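Local coordinates for NADA (PDB 4CJD), which probably adheres to human epithelial cells and induces their uptake of the bacterium, as a trimeric autotransporter on the meningococcal surface, at residues 36-39 with 44-47. Numbering follows the deposited sequence.
Unlike the reference sequence in segment 44-47: P44 (reference Ile), K45 (reference Thr), G46 (reference Arg), R47 (reference Lys).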
loop_
_atom_site.group_PDB
_atom_site.type_symbol
_atom_site.label_atom_id
_atom_site.label_comp_id
_atom_site.label_asym_id
_atom_site.label_seq_id
_atom_site.Cartn_x
_atom_site.Cartn_y
_atom_site.Cartn_z
ATOM N N ILE A 36 -12.104 -26.762 -31.583
ATOM C CA ILE A 36 -11.981 -25.412 -32.110
ATOM C C ILE A 36 -12.621 -25.427 -33.522
ATOM O O ILE A 36 -12.301 -26.294 -34.321
ATOM C CB ILE A 36 -10.533 -24.990 -32.194
ATOM C CG1 ILE A 36 -10.015 -24.595 -30.795
ATOM C CG2 ILE A 36 -10.363 -23.807 -33.226
ATOM C CD1 ILE A 36 -8.459 -24.491 -30.793
ATOM N N TYR A 37 -13.548 -24.509 -33.803
ATOM C CA TYR A 37 -14.248 -24.499 -35.093
ATOM C C TYR A 37 -13.858 -23.295 -35.939
ATOM O O TYR A 37 -13.653 -22.195 -35.431
ATOM C CB TYR A 37 -15.766 -24.461 -34.908
ATOM C CG TYR A 37 -16.418 -25.728 -34.449
ATOM C CD1 TYR A 37 -16.751 -26.735 -35.354
ATOM C CD2 TYR A 37 -16.737 -25.910 -33.115
ATOM C CE1 TYR A 37 -17.368 -27.916 -34.925
ATOM C CE2 TYR A 37 -17.366 -27.067 -32.678
ATOM C CZ TYR A 37 -17.688 -28.054 -33.585
ATOM O OH TYR A 37 -18.296 -29.191 -33.115
ATOM N N ASP A 38 -13.791 -23.520 -37.241
ATOM C CA ASP A 38 -13.728 -22.440 -38.208
ATOM C C ASP A 38 -14.591 -22.826 -39.391
ATOM O O ASP A 38 -15.283 -23.843 -39.365
ATOM C CB ASP A 38 -12.296 -22.144 -38.643
ATOM C CG ASP A 38 -11.674 -23.271 -39.474
ATOM O OD1 ASP A 38 -12.240 -24.390 -39.568
ATOM O OD2 ASP A 38 -10.590 -23.026 -40.041
ATOM N N ILE A 39 -14.555 -21.992 -40.415
ATOM C CA ILE A 39 -15.341 -22.203 -41.603
ATOM C C ILE A 39 -14.378 -22.532 -42.726
ATOM O O ILE A 39 -13.384 -21.825 -42.908
ATOM C CB ILE A 39 -16.159 -20.954 -41.958
ATOM C CG1 ILE A 39 -17.341 -20.782 -40.998
ATOM C CG2 ILE A 39 -16.618 -21.028 -43.405
ATOM C CD1 ILE A 39 -18.539 -21.689 -41.339
ATOM N N PRO A 44 -18.668 -25.479 -41.531
ATOM C CA PRO A 44 -17.973 -25.509 -40.237
ATOM C C PRO A 44 -17.049 -26.724 -40.127
ATOM O O PRO A 44 -17.410 -27.822 -40.542
ATOM C CB PRO A 44 -19.114 -25.597 -39.221
ATOM C CG PRO A 44 -20.309 -26.009 -39.988
ATOM C CD PRO A 44 -20.130 -25.566 -41.387
ATOM N N LYS A 45 -15.855 -26.515 -39.588
ATOM C CA LYS A 45 -14.871 -27.574 -39.460
ATOM C C LYS A 45 -14.281 -27.514 -38.068
ATOM O O LYS A 45 -13.837 -26.448 -37.620
ATOM C CB LYS A 45 -13.768 -27.435 -40.511
ATOM C CG LYS A 45 -12.756 -28.576 -40.524
ATOM C CD LYS A 45 -13.408 -29.908 -40.860
ATOM C CE LYS A 45 -12.371 -30.970 -41.231
ATOM N NZ LYS A 45 -11.571 -31.386 -40.041
ATOM N N GLY A 46 -14.289 -28.653 -37.378
ATOM C CA GLY A 46 -13.760 -28.710 -36.031
ATOM C C GLY A 46 -12.416 -29.400 -35.987
ATOM O O GLY A 46 -12.130 -30.234 -36.818
ATOM N N ARG A 47 -11.573 -29.024 -35.021
ATOM C CA ARG A 47 -10.353 -29.769 -34.746
ATOM C C ARG A 47 -10.063 -29.657 -33.235
ATOM O O ARG A 47 -10.557 -28.750 -32.582
ATOM C CB ARG A 47 -9.186 -29.231 -35.587
ATOM C CG ARG A 47 -8.752 -27.857 -35.116
ATOM C CD ARG A 47 -7.642 -27.255 -35.990
ATOM N NE ARG A 47 -7.373 -25.913 -35.483
ATOM C CZ ARG A 47 -6.615 -25.660 -34.418
ATOM N NH1 ARG A 47 -6.036 -26.670 -33.735
ATOM N NH2 ARG A 47 -6.444 -24.393 -34.032
HETATM O O HOH W 1 -11.213 -25.803 -37.157
#
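I36 and D38 pair with R47 and K45 through four backbone hydrogen bonds, the pattern of antiparallel strands, here the two arms of a β-hairpin in the head domain above the coiled-coil stalk. The straightest bond runs from I36 N to R47 O, 2.7 Å long with 178° at the hydrogen; the return bond from R47 N to I36 O is more bent, at 151°. One step along, D38 N and K45 N each bond to the other residue's carbonyl. On the face of D38 and K45, a water bridges the strands, hydrogen-bonded to I36 O at 3.1 Å and to K45 O at 2.7 Å, though it need not donate to both at the same time. Between these pairs lies the non-hydrogen-bonded pair Y37–G46, where Y37 CA approaches K45 O at 3.2 Å in a CA-H···O contact. The tyrosine ring lies obliquely across the glycine, its CD1 3.6 Å from G46 CA. With CG anti to the carbonyl carbon (chi1 -74°), the CD1–CE1 side of the ring comes to lie beside G46. I39 CD1 and P44 CD meet more loosely on this same face, 4.2 Å apart.

On the other face, I36 and R47 run side by side. R47 extends from CG to NE and brings NH2 within 3.8 Å of I36 CD1. Beyond the two strands, on the tyrosine face, I39 and P44 both rest on V18 of helix 9-28, and Y37 packs edge-to-face with Y21, so this side is turned to the N-terminal helix. On the opposite face the hairpin is tied to helix 51-56 by a salt bridge from R47 NH2 to D53 OD1.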